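Local coordinates for protein ribulose-1,5-bisphosphate carboxylase/oxygenase large subunit (Rhodopseudomonas palustris, PDB 3QFW) that is a RuBisCO-like protein that probably binds magnesium, although its natural reaction is likely to differ from ribulose-bisphosphate carboxylation, at residues A226-P231 / V250-P255; F276-T281 / N312-T317. All coordinates share one frame; numbering follows the deposited sequence.

Contact 1 of 2, residues A226-P231 / V250-P255; sequences AVLVAP and VVVAHP
V227 and V229 are laced to V250, V252 and H254 by four backbone hydrogen bonds, the ladder of two parallel neighbouring strands. V227 N donates to V250 O (2.9 Å), and V227 O takes the nearly straight bond from V252 N (2.7 Å, 171° at the hydrogen). V229 N then reaches V252 O (3.0 Å), and H254 N, just past the end of strand 250-253, closes the ladder on V229 O (2.8 Å). CA-H...O contacts fill the intervals: L228 CA and A230 CA lean on the carbonyl oxygens of V252 and H254, and A253 CA on that of V229.

The apolar contacts fall on two faces. On one, A226 CB lies against V250 CB, and farther along L228 and V252 cross obliquely. With CG anti to the backbone N (chi1 -176°) and chi2 near +66°, L228 swings CD1 back over the neighbouring strand, where it meets V252 CG1 at 3.6 Å, lies over V252 O and brushes H254 CB. On the other face the V227 and V251 branches touch, CG2 to CG2 at 3.9 Å. Just past the end of strand 226-229, P231 CG rests on A253 CB (4.1 Å), while P231 CD lies close to H254 O.

The H254 ring is held at ND1 by A256 N and stacked with H167; N90 of the second subunit packs against this residue. A226, L228, V250 and V252 look into the TIM barrel, where A202 of strand 200-202 touches A226 and V252. V227, V229, V251 and A253 look outward: F239 of helix 236-243 covers V229 and V251, F273 of helix 265-276 covers A253, and P231 meets both phenylalanines.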
loop_
_atom_site.group_PDB
_atom_site.type_symbol
_atom_site.label_atom_id
_atom_site.label_comp_id
_atom_site.label_asym_id
_atom_site.label_seq_id
_atom_site.Cartn_x
_atom_site.Cartn_y
_atom_site.Cartn_z
ATOM N N ALA B 226 10.331 -14.729 16.408
ATOM C CA ALA B 226 10.316 -13.656 15.424
ATOM C C ALA B 226 9.059 -13.710 14.574
ATOM O O ALA B 226 8.293 -14.665 14.653
ATOM C CB ALA B 226 11.556 -13.709 14.548
ATOM N N VAL B 227 8.866 -12.678 13.761
ATOM C CA VAL B 227 7.700 -12.577 12.891
ATOM C C VAL B 227 8.027 -11.728 11.669
ATOM O O VAL B 227 8.774 -10.744 11.766
ATOM C CB VAL B 227 6.516 -11.922 13.617
ATOM C CG1 VAL B 227 6.015 -12.809 14.744
ATOM C CG2 VAL B 227 6.896 -10.543 14.136
ATOM N N LEU B 228 7.459 -12.106 10.528
ATOM C CA LEU B 228 7.697 -11.413 9.272
ATOM C C LEU B 228 6.411 -10.704 8.867
ATOM O O LEU B 228 5.326 -11.274 8.971
ATOM C CB LEU B 228 8.092 -12.411 8.181
ATOM C CG LEU B 228 8.475 -11.821 6.825
ATOM C CD1 LEU B 228 9.763 -11.003 6.967
ATOM C CD2 LEU B 228 8.651 -12.934 5.796
ATOM N N VAL B 229 6.524 -9.455 8.426
ATOM C CA VAL B 229 5.337 -8.705 8.003
ATOM C C VAL B 229 5.709 -7.806 6.845
ATOM O O VAL B 229 6.768 -7.186 6.862
ATOM C CB VAL B 229 4.804 -7.802 9.129
ATOM C CG1 VAL B 229 3.404 -7.270 8.779
ATOM C CG2 VAL B 229 4.778 -8.547 10.461
ATOM N N ALA B 230 4.834 -7.723 5.846
ATOM C CA ALA B 230 5.004 -6.760 4.760
ATOM C C ALA B 230 4.108 -5.554 5.015
ATOM O O ALA B 230 2.904 -5.611 4.742
ATOM C CB ALA B 230 4.663 -7.407 3.436
ATOM N N PRO B 231 4.683 -4.463 5.551
ATOM C CA PRO B 231 3.864 -3.323 5.988
ATOM C C PRO B 231 3.002 -2.751 4.865
ATOM O O PRO B 231 1.874 -2.319 5.124
ATOM C CB PRO B 231 4.904 -2.293 6.468
ATOM C CG PRO B 231 6.128 -3.145 6.849
ATOM C CD PRO B 231 6.122 -4.271 5.851
ATOM N N VAL B 250 11.241 -10.598 17.548
ATOM C CA VAL B 250 11.953 -9.827 16.539
ATOM C C VAL B 250 10.980 -9.583 15.377
ATOM O O VAL B 250 10.435 -10.532 14.800
ATOM C CB VAL B 250 13.222 -10.539 16.051
ATOM C CG1 VAL B 250 13.910 -9.717 14.976
ATOM C CG2 VAL B 250 14.190 -10.794 17.232
ATOM N N VAL B 251 10.747 -8.317 15.050
ATOM C CA VAL B 251 9.833 -7.989 13.949
ATOM C C VAL B 251 10.620 -7.709 12.680
ATOM O O VAL B 251 11.344 -6.714 12.594
ATOM C CB VAL B 251 8.961 -6.780 14.269
ATOM C CG1 VAL B 251 8.083 -6.401 13.031
ATOM C CG2 VAL B 251 8.097 -7.070 15.486
ATOM N N VAL B 252 10.482 -8.593 11.701
ATOM C CA VAL B 252 11.224 -8.478 10.452
ATOM C C VAL B 252 10.278 -7.926 9.390
ATOM O O VAL B 252 9.239 -8.525 9.111
ATOM C CB VAL B 252 11.741 -9.845 9.974
ATOM C CG1 VAL B 252 12.591 -9.682 8.722
ATOM C CG2 VAL B 252 12.531 -10.566 11.086
ATOM N N ALA B 253 10.636 -6.800 8.790
ATOM C CA ALA B 253 9.798 -6.225 7.748
ATOM C C ALA B 253 10.228 -6.712 6.364
ATOM O O ALA B 253 11.418 -6.910 6.109
ATOM C CB ALA B 253 9.818 -4.706 7.822
ATOM N N HIS B 254 9.242 -6.932 5.494
ATOM C CA HIS B 254 9.461 -7.324 4.103
ATOM C C HIS B 254 8.917 -6.236 3.169
ATOM O O HIS B 254 7.903 -5.600 3.471
ATOM C CB HIS B 254 8.743 -8.643 3.801
ATOM C CG HIS B 254 9.068 -9.209 2.453
ATOM N ND1 HIS B 254 8.349 -8.895 1.319
ATOM C CD2 HIS B 254 10.048 -10.059 2.055
ATOM C CE1 HIS B 254 8.868 -9.528 0.281
ATOM N NE2 HIS B 254 9.898 -10.248 0.702
ATOM N N PRO B 255 9.573 -6.031 2.020
ATOM C CA PRO B 255 9.205 -4.882 1.188
ATOM C C PRO B 255 8.114 -5.142 0.129
ATOM O O PRO B 255 7.961 -4.318 -0.767
ATOM C CB PRO B 255 10.526 -4.538 0.495
ATOM C CG PRO B 255 11.176 -5.878 0.304
ATOM C CD PRO B 255 10.844 -6.648 1.578
#

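Contact 2 of 2, residues F276-T281 / N312-T317; sequences FGADAT and NACIPT
C314 turns SG away from its backbone N (chi1 167°), which lays the sulfur against T281 CG2 at 3.5 Å; T281 OG1 is hydrogen-bonded to L269 O of helix 265-276. A chi1 of -54° sets T317 OG1 beside its own backbone N, within 3.2 Å of I315 O, above whose carbonyl plane it sits. That oxygen is gripped twice: T281 N (3.0 Å) and T317 OG1 donate from opposite faces of the carbonyl plane, the hydroxyl 50° out of it. A280 CB touches T317 OG1 at 3.6 Å. The two strands belong to the beta-alpha-beta unit of strand 280-284, helix 294-305 and strand 315-319, paired in parallel as in any TIM barrel. T317 N carries the ladder on to T281 O (2.8 Å); I315 N also binds D279 O, whose place is less certain. With a valine instead of T317, I315 O would probably lose its second donor, leaving a methyl group over the carbonyl. Inside the barrel M339 of strand 339-341 touches A280, I315 and T317, whereas P316 faces helix 294-305 at A301 and A304.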
loop_
_atom_site.group_PDB
_atom_site.type_symbol
_atom_site.label_atom_id
_atom_site.label_comp_id
_atom_site.label_asym_id
_atom_site.label_seq_id
_atom_site.Cartn_x
_atom_site.Cartn_y
_atom_site.Cartn_z
ATOM N N PHE B 276 8.360 2.839 12.471
ATOM C CA PHE B 276 7.114 2.153 12.802
ATOM C C PHE B 276 7.291 0.868 13.617
ATOM O O PHE B 276 6.308 0.332 14.141
ATOM C CB PHE B 276 6.305 1.875 11.529
ATOM C CG PHE B 276 5.823 3.124 10.845
ATOM C CD1 PHE B 276 5.545 4.267 11.579
ATOM C CD2 PHE B 276 5.680 3.170 9.466
ATOM C CE1 PHE B 276 5.105 5.430 10.949
ATOM C CE2 PHE B 276 5.246 4.322 8.835
ATOM C CZ PHE B 276 4.965 5.455 9.580
ATOM N N GLY B 277 8.521 0.365 13.692
ATOM C CA GLY B 277 8.852 -0.726 14.599
ATOM C C GLY B 277 9.608 -1.925 14.056
ATOM O O GLY B 277 9.751 -2.929 14.754
ATOM N N ALA B 278 10.088 -1.852 12.819
ATOM C CA ALA B 278 10.793 -2.986 12.250
ATOM C C ALA B 278 12.164 -3.157 12.940
ATOM O O ALA B 278 12.921 -2.203 13.066
ATOM C CB ALA B 278 10.966 -2.808 10.759
ATOM N N ASP B 279 12.474 -4.371 13.388
ATOM C CA ASP B 279 13.784 -4.639 13.985
ATOM C C ASP B 279 14.794 -5.052 12.930
ATOM O O ASP B 279 16.005 -4.814 13.085
ATOM C CB ASP B 279 13.689 -5.711 15.060
ATOM C CG ASP B 279 12.730 -5.332 16.162
ATOM O OD1 ASP B 279 13.017 -4.356 16.886
ATOM O OD2 ASP B 279 11.700 -6.016 16.302
ATOM N N ALA B 280 14.303 -5.675 11.866
ATOM C CA ALA B 280 15.134 -5.934 10.699
ATOM C C ALA B 280 14.335 -5.561 9.467
ATOM O O ALA B 280 13.104 -5.569 9.485
ATOM C CB ALA B 280 15.578 -7.391 10.635
ATOM N N THR B 281 15.030 -5.219 8.395
ATOM C CA THR B 281 14.319 -4.805 7.202
ATOM C C THR B 281 14.958 -5.400 5.944
ATOM O O THR B 281 16.145 -5.178 5.654
ATOM C CB THR B 281 14.152 -3.260 7.146
ATOM O OG1 THR B 281 13.361 -2.908 6.013
ATOM C CG2 THR B 281 15.511 -2.539 7.067
ATOM N N ASN B 312 16.097 2.839 18.600
ATOM C CA ASN B 312 16.988 1.720 18.292
ATOM C C ASN B 312 17.259 1.609 16.793
ATOM O O ASN B 312 16.429 2.010 15.963
ATOM C CB ASN B 312 16.387 0.402 18.789
ATOM C CG ASN B 312 16.414 0.276 20.296
ATOM O OD1 ASN B 312 17.303 0.817 20.958
ATOM N ND2 ASN B 312 15.443 -0.446 20.849
ATOM N N ALA B 313 18.418 1.060 16.453
ATOM C CA ALA B 313 18.754 0.745 15.069
ATOM C C ALA B 313 17.949 -0.466 14.603
ATOM O O ALA B 313 17.507 -1.273 15.418
ATOM C CB ALA B 313 20.266 0.458 14.950
ATOM N N CYS B 314 17.754 -0.567 13.289
ATOM C CA CYS B 314 17.084 -1.697 12.641
ATOM C C CYS B 314 18.143 -2.379 11.776
ATOM O O CYS B 314 18.899 -1.686 11.097
ATOM C CB CYS B 314 15.925 -1.158 11.769
ATOM S SG CYS B 314 15.165 -2.306 10.573
ATOM N N ILE B 315 18.239 -3.708 11.802
ATOM C CA ILE B 315 19.286 -4.373 11.012
ATOM C C ILE B 315 18.920 -4.448 9.533
ATOM O O ILE B 315 17.921 -5.059 9.169
ATOM C CB ILE B 315 19.593 -5.820 11.472
ATOM C CG1 ILE B 315 19.522 -5.960 12.994
ATOM C CG2 ILE B 315 20.948 -6.273 10.928
ATOM C CD1 ILE B 315 18.179 -6.507 13.457
ATOM N N PRO B 316 19.749 -3.846 8.670
ATOM C CA PRO B 316 19.496 -3.972 7.234
ATOM C C PRO B 316 19.708 -5.417 6.817
ATOM O O PRO B 316 20.706 -6.032 7.202
ATOM C CB PRO B 316 20.563 -3.079 6.591
ATOM C CG PRO B 316 21.256 -2.364 7.726
ATOM C CD PRO B 316 21.015 -3.156 8.968
ATOM N N THR B 317 18.775 -5.964 6.051
ATOM C CA THR B 317 18.841 -7.367 5.693
ATOM C C THR B 317 18.777 -7.560 4.186
ATOM O O THR B 317 17.698 -7.812 3.628
ATOM C CB THR B 317 17.717 -8.135 6.387
ATOM O OG1 THR B 317 17.784 -7.891 7.795
ATOM C CG2 THR B 317 17.816 -9.621 6.106
#

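Overall arrangement
From the N terminus the chain first builds an antiparallel sheet, then enters the TIM barrel. Contact 1 closes the loop that leaves strand 226-229, runs through helices 231-234 and 236-243, and returns as strand 250-253. Helix 265-276 then leads to strand 280-284, and contact 2 closes the next loop, over helix 294-305, onto strand 315-319. The two loops follow in series, neither enclosing nor crossing the other. Their centres are about 9 Å apart, and the middle strands join them: V251 O with D279 N (2.7 Å) and A253 N with A280 O (2.8 Å) are probable hydrogen bonds, while D279 OD2 accepts from V251 N. Four consecutive barrel strands are thus tied side by side.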